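Local structure of GAF domain-containing protein (Thermoplasma acidophilum, 4MN7) at residues 29-34 against 105-110; 58-63 against 91-96. The protein probably reduces free methionine-R-sulfoxide to methionine, as a type II enzyme of the GAF-domain family of free methionine-R-sulfoxide reductases. The protein carries 1 engineered substitution. All blocks are in the same frame, centred on the assembly; numbering follows the deposited sequence.

Interaction 1. Residues 29-34 against 105-110; sequences GFYVLE and EIDIDS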
loop_
_atom_site.group_PDB
_atom_site.type_symbol
_atom_site.label_atom_id
_atom_site.label_comp_id
_atom_site.label_asym_id
_atom_site.label_seq_id
_atom_site.Cartn_x
_atom_site.Cartn_y
_atom_site.Cartn_z
ATOM N N GLY A 29 9.801 -10.551 2.412
ATOM C CA GLY A 29 8.472 -11.107 2.607
ATOM C C GLY A 29 7.628 -10.457 3.671
ATOM O O GLY A 29 8.141 -9.889 4.637
ATOM N N PHE A 30 6.312 -10.565 3.473
ATOM C CA PHE A 30 5.359 -10.200 4.444
ATOM C C PHE A 30 4.713 -11.459 4.990
ATOM O O PHE A 30 4.043 -12.246 4.238
ATOM C CB PHE A 30 4.261 -9.308 3.906
ATOM C CG PHE A 30 4.676 -7.859 3.614
ATOM C CD1 PHE A 30 5.508 -7.546 2.564
ATOM C CD2 PHE A 30 4.151 -6.808 4.345
ATOM C CE1 PHE A 30 5.852 -6.211 2.281
ATOM C CE2 PHE A 30 4.466 -5.487 4.030
ATOM C CZ PHE A 30 5.333 -5.201 3.001
ATOM N N TYR A 31 4.870 -11.601 6.305
ATOM C CA TYR A 31 4.162 -12.590 7.063
ATOM C C TYR A 31 3.056 -11.923 7.808
ATOM O O TYR A 31 3.256 -10.838 8.359
ATOM C CB TYR A 31 5.073 -13.278 8.074
ATOM C CG TYR A 31 6.035 -14.261 7.458
ATOM C CD1 TYR A 31 5.663 -15.590 7.259
ATOM C CD2 TYR A 31 7.311 -13.879 7.118
ATOM C CE1 TYR A 31 6.515 -16.482 6.677
ATOM C CE2 TYR A 31 8.203 -14.780 6.587
ATOM C CZ TYR A 31 7.791 -16.094 6.364
ATOM O OH TYR A 31 8.668 -17.001 5.808
ATOM N N VAL A 32 1.897 -12.579 7.860
ATOM C CA VAL A 32 0.760 -11.991 8.536
ATOM C C VAL A 32 0.204 -12.971 9.537
ATOM O O VAL A 32 0.212 -14.164 9.264
ATOM C CB VAL A 32 -0.361 -11.670 7.572
ATOM C CG1 VAL A 32 -1.513 -10.915 8.312
ATOM C CG2 VAL A 32 0.172 -10.888 6.380
ATOM N N LEU A 33 -0.283 -12.477 10.678
ATOM C CA LEU A 33 -0.887 -13.358 11.698
ATOM C C LEU A 33 -2.298 -13.717 11.325
ATOM O O LEU A 33 -3.142 -12.832 11.125
ATOM C CB LEU A 33 -0.912 -12.707 13.081
ATOM C CG LEU A 33 0.426 -12.589 13.801
ATOM C CD1 LEU A 33 0.340 -11.574 14.940
ATOM C CD2 LEU A 33 0.884 -13.971 14.354
ATOM N N GLU A 34 -2.548 -15.024 11.197
ATOM C CA GLU A 34 -3.814 -15.529 10.806
ATOM C C GLU A 34 -4.070 -16.656 11.777
ATOM O O GLU A 34 -3.278 -17.590 11.810
ATOM C CB GLU A 34 -3.735 -16.026 9.335
ATOM C CG GLU A 34 -3.424 -14.872 8.374
ATOM C CD GLU A 34 -3.203 -15.253 6.944
ATOM O OE1 GLU A 34 -3.645 -16.358 6.637
ATOM O OE2 GLU A 34 -2.614 -14.447 6.112
ATOM N N GLU A 105 4.462 -8.904 9.866
ATOM C CA GLU A 105 5.862 -8.422 9.837
ATOM C C GLU A 105 6.443 -8.361 8.464
ATOM O O GLU A 105 5.949 -9.036 7.534
ATOM C CB GLU A 105 6.711 -9.359 10.720
ATOM C CG GLU A 105 6.739 -10.774 10.183
ATOM C CD GLU A 105 7.377 -11.758 11.179
ATOM O OE1 GLU A 105 7.395 -11.500 12.388
ATOM O OE2 GLU A 105 7.956 -12.719 10.716
ATOM N N ILE A 106 7.546 -7.656 8.326
ATOM C CA ILE A 106 8.350 -7.693 7.098
ATOM C C ILE A 106 9.597 -8.424 7.514
ATOM O O ILE A 106 10.226 -8.022 8.459
ATOM C CB ILE A 106 8.713 -6.265 6.628
ATOM C CG1 ILE A 106 7.445 -5.463 6.440
ATOM C CG2 ILE A 106 9.486 -6.271 5.317
ATOM C CD1 ILE A 106 7.666 -4.080 5.952
ATOM N N ASP A 107 9.949 -9.481 6.771
ATOM C CA ASP A 107 11.128 -10.295 6.978
ATOM C C ASP A 107 12.038 -10.145 5.807
ATOM O O ASP A 107 11.645 -10.422 4.659
ATOM C CB ASP A 107 10.685 -11.767 7.096
ATOM C CG ASP A 107 11.826 -12.742 7.391
ATOM O OD1 ASP A 107 12.865 -12.317 7.965
ATOM O OD2 ASP A 107 11.670 -13.960 7.062
ATOM N N ILE A 108 13.264 -9.717 6.073
ATOM C CA ILE A 108 14.249 -9.543 4.993
ATOM C C ILE A 108 15.572 -10.251 5.312
ATOM O O ILE A 108 16.163 -10.059 6.372
ATOM C CB ILE A 108 14.534 -8.035 4.794
ATOM C CG1 ILE A 108 13.254 -7.288 4.517
ATOM C CG2 ILE A 108 15.479 -7.820 3.644
ATOM C CD1 ILE A 108 13.402 -5.762 4.375
ATOM N N ASP A 109 16.069 -10.998 4.341
ATOM C CA ASP A 109 17.332 -11.725 4.410
ATOM C C ASP A 109 18.332 -10.989 3.503
ATOM O O ASP A 109 17.989 -10.515 2.396
ATOM C CB ASP A 109 17.215 -13.146 3.755
ATOM C CG ASP A 109 16.455 -14.161 4.625
ATOM O OD1 ASP A 109 15.254 -13.984 4.825
ATOM O OD2 ASP A 109 17.051 -15.159 5.068
ATOM N N SER A 110 19.568 -10.954 3.967
ATOM C CA SER A 110 20.687 -10.532 3.184
ATOM C C SER A 110 21.755 -11.645 3.156
ATOM O O SER A 110 22.069 -12.209 4.206
ATOM C CB SER A 110 21.339 -9.335 3.846
ATOM O OG SER A 110 22.417 -8.889 3.008
HETATM O O HOH W 1 11.344 -17.309 7.411
#
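The ring of Phe30 carries Ile106 on one of its faces: CG1 of the isoleucine makes a CH-pi contact, 4.1 Å from the ring centroid and 22° off the normal, displaced toward the CE2-CZ rim, with CD1 close to CE2 and CZ but beyond the rim. The two side chains run side by side and point the same way from neighbouring strands. Were Phe30 cut back to an alanine, Ile106 CG1 and CD1 would probably face a gap and Val135 lose its aromatic neighbour. On the opposite face of the sheet, Tyr31 is met at its ring edge by Asp107, whose CB lies in the ring plane while OD2 comes within 3.6 Å of Tyr31 CE2. Glu105 approaches differently. Its CG sits between backbone N and carbonyl carbon (chi1 63°), which brings that methylene to 3.7 Å from Tyr31 CB, and its carboxylate stands almost perpendicular to the ring, at 86°. Tyr31 OH is hydrogen-bonded to the carbonyl of His50 and also accepts from a water 3.1 Å away, which reaches Asp107 OD2 weakly. Between the two faces, in the backbone, two antiparallel hydrogen-bonded pairs flank the non-hydrogen-bonded pair Phe30-Ile106. Gly29 and Asp107 bond both ways, with Asp107 N to Gly29 O (2.8 Å) nearly straight; Tyr31 and Glu105 do likewise, Glu105 N standing 2.7 Å from Tyr31 O. These strands are central in the GAF sheet, with strand 37-44 beside 29-34 and strand 90-98 beside 105-110. Helix 118-136 covers the Phe30-Ile106 face, whereas Glu105 and Asp107 look toward Cys60 of helix 59-66 on the other.

Interaction 2. Residues 58-63 against 91-96; sequences GLCSLA and EIVVPV
Val93 packs against the start of helix 59-66, its two methyls meeting residues four apart along the helix. CG1, anti to the backbone N (chi1 -171°), reaches Ala63 CB at 3.6 Å, and CG2 lies 3.9 Å from Leu59 CB. A looser apolar contact follows further along the strand, where the Pro95 ring meets Ala63. Backbone atoms of the helix join in as well: Val93 CG2 sits 3.8 Å from Leu59 O, the carbonyl that accepts the helical bond from Ala63 N, and Pro95 CB lies near Ala63 O. Contacts with a polar end gather at Glu91. Its extended chain crosses Leu59 at a slant, with Leu59 CD1 touching the aliphatic part and coming to 3.3 Å from Glu91 OE1. That oxygen is hydrogen-bonded to Tyr81 OH, while OE2 lies 4.1 Å from Cys60 SG. No hydrogen bond links the two segments. The helix, with Gly58 as N-cap, runs roughly along the strand, the short axes at 32°. Strands 70-72 and 101-110 flank strand 90-98, and helix 118-136 packs behind it against Val94: a short helix on one face of the antiparallel GAF sheet, a long one on the other.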
loop_
_atom_site.group_PDB
_atom_site.type_symbol
_atom_site.label_atom_id
_atom_site.label_comp_id
_atom_site.label_asym_id
_atom_site.label_seq_id
_atom_site.Cartn_x
_atom_site.Cartn_y
_atom_site.Cartn_z
ATOM N N GLY A 58 12.219 -18.757 16.336
ATOM C CA GLY A 58 12.858 -18.057 15.218
ATOM C C GLY A 58 12.770 -16.528 15.294
ATOM O O GLY A 58 12.040 -15.953 16.122
ATOM N N LEU A 59 13.505 -15.843 14.427
ATOM C CA LEU A 59 13.424 -14.386 14.385
ATOM C C LEU A 59 12.017 -13.937 13.934
ATOM O O LEU A 59 11.506 -12.927 14.350
ATOM C CB LEU A 59 14.421 -13.842 13.396
ATOM C CG LEU A 59 15.859 -14.274 13.639
ATOM C CD1 LEU A 59 16.685 -13.907 12.409
ATOM C CD2 LEU A 59 16.393 -13.594 14.880
ATOM N N CYS A 60 11.403 -14.676 13.045
ATOM C CA CYS A 60 10.101 -14.274 12.581
ATOM C C CYS A 60 9.129 -14.204 13.801
ATOM O O CYS A 60 8.317 -13.287 13.936
ATOM C CB CYS A 60 9.662 -15.216 11.498
ATOM S SG CYS A 60 10.532 -14.949 9.920
ATOM N N SER A 61 9.189 -15.164 14.705
ATOM C CA SER A 61 8.280 -15.135 15.845
ATOM C C SER A 61 8.638 -14.054 16.777
ATOM O O SER A 61 7.753 -13.391 17.367
ATOM C CB SER A 61 8.396 -16.442 16.665
ATOM O OG SER A 61 8.078 -17.467 15.809
ATOM N N LEU A 62 9.948 -13.919 16.970
ATOM C CA LEU A 62 10.449 -12.989 17.970
ATOM C C LEU A 62 9.909 -11.575 17.762
ATOM O O LEU A 62 9.536 -10.932 18.731
ATOM C CB LEU A 62 11.994 -13.011 18.072
ATOM C CG LEU A 62 12.619 -12.633 19.398
ATOM C CD1 LEU A 62 12.074 -13.568 20.470
ATOM C CD2 LEU A 62 14.156 -12.704 19.345
ATOM N N ALA A 63 9.832 -11.108 16.512
ATOM C CA ALA A 63 9.419 -9.718 16.282
ATOM C C ALA A 63 7.983 -9.492 16.748
ATOM O O ALA A 63 7.620 -8.448 17.219
ATOM C CB ALA A 63 9.543 -9.364 14.837
ATOM N N GLU A 91 19.640 -10.987 8.770
ATOM C CA GLU A 91 18.210 -11.009 8.654
ATOM C C GLU A 91 17.568 -10.022 9.655
ATOM O O GLU A 91 18.006 -9.898 10.806
ATOM C CB GLU A 91 17.673 -12.411 8.913
ATOM C CG GLU A 91 16.138 -12.497 8.761
ATOM C CD GLU A 91 15.582 -13.886 8.901
ATOM O OE1 GLU A 91 16.394 -14.771 9.233
ATOM O OE2 GLU A 91 14.366 -14.096 8.663
ATOM N N ILE A 92 16.530 -9.321 9.178
ATOM C CA ILE A 92 15.833 -8.328 9.982
ATOM C C ILE A 92 14.361 -8.603 9.829
ATOM O O ILE A 92 13.892 -8.977 8.756
ATOM C CB ILE A 92 16.201 -6.901 9.591
ATOM C CG1 ILE A 92 15.630 -5.915 10.605
ATOM C CG2 ILE A 92 15.743 -6.624 8.192
ATOM C CD1 ILE A 92 16.013 -4.482 10.386
ATOM N N VAL A 93 13.671 -8.533 10.943
ATOM C CA VAL A 93 12.251 -8.750 10.972
ATOM C C VAL A 93 11.655 -7.549 11.678
ATOM O O VAL A 93 12.003 -7.265 12.800
ATOM C CB VAL A 93 11.865 -10.015 11.689
ATOM C CG1 VAL A 93 10.375 -10.303 11.495
ATOM C CG2 VAL A 93 12.640 -11.205 11.173
ATOM N N VAL A 94 10.734 -6.878 11.004
ATOM C CA VAL A 94 10.198 -5.616 11.481
ATOM C C VAL A 94 8.721 -5.817 11.644
ATOM O O VAL A 94 8.069 -6.203 10.693
ATOM C CB VAL A 94 10.392 -4.595 10.388
ATOM C CG1 VAL A 94 9.715 -3.308 10.762
ATOM C CG2 VAL A 94 11.881 -4.401 10.118
ATOM N N PRO A 95 8.177 -5.642 12.853
ATOM C CA PRO A 95 6.731 -5.838 13.094
ATOM C C PRO A 95 5.863 -4.854 12.360
ATOM O O PRO A 95 6.243 -3.692 12.224
ATOM C CB PRO A 95 6.583 -5.613 14.590
ATOM C CG PRO A 95 7.780 -4.837 14.958
ATOM C CD PRO A 95 8.863 -5.229 14.066
ATOM N N VAL A 96 4.715 -5.324 11.879
ATOM C CA VAL A 96 3.677 -4.452 11.276
ATOM C C VAL A 96 2.603 -4.270 12.312
ATOM O O VAL A 96 2.051 -5.229 12.752
ATOM C CB VAL A 96 3.081 -5.031 9.987
ATOM C CG1 VAL A 96 1.876 -4.167 9.468
ATOM C CG2 VAL A 96 4.195 -5.140 8.952
#

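How the interactions relate
Interaction 1 pairs strands 27-34 and 101-110 at the centre of the antiparallel sheet; interaction 2 lays helix 59-66 on strand 90-98, the next strand over, with the contact centres about 7 Å apart. Both segments of interaction 2 fall between those of interaction 1 in the sequence, and strand 90-98 leads directly into 101-110. Ile106 N probably bonds to Val94 O, at 2.8 Å, across that strand pair. On the helix 59-66 side, Cys60 and the carboxylates of Glu91, Glu105 and Asp107 gather where the contacts meet. Such a cluster is consistent with the ligand-pocket side of a GAF domain, while helix 118-136 backs the other face.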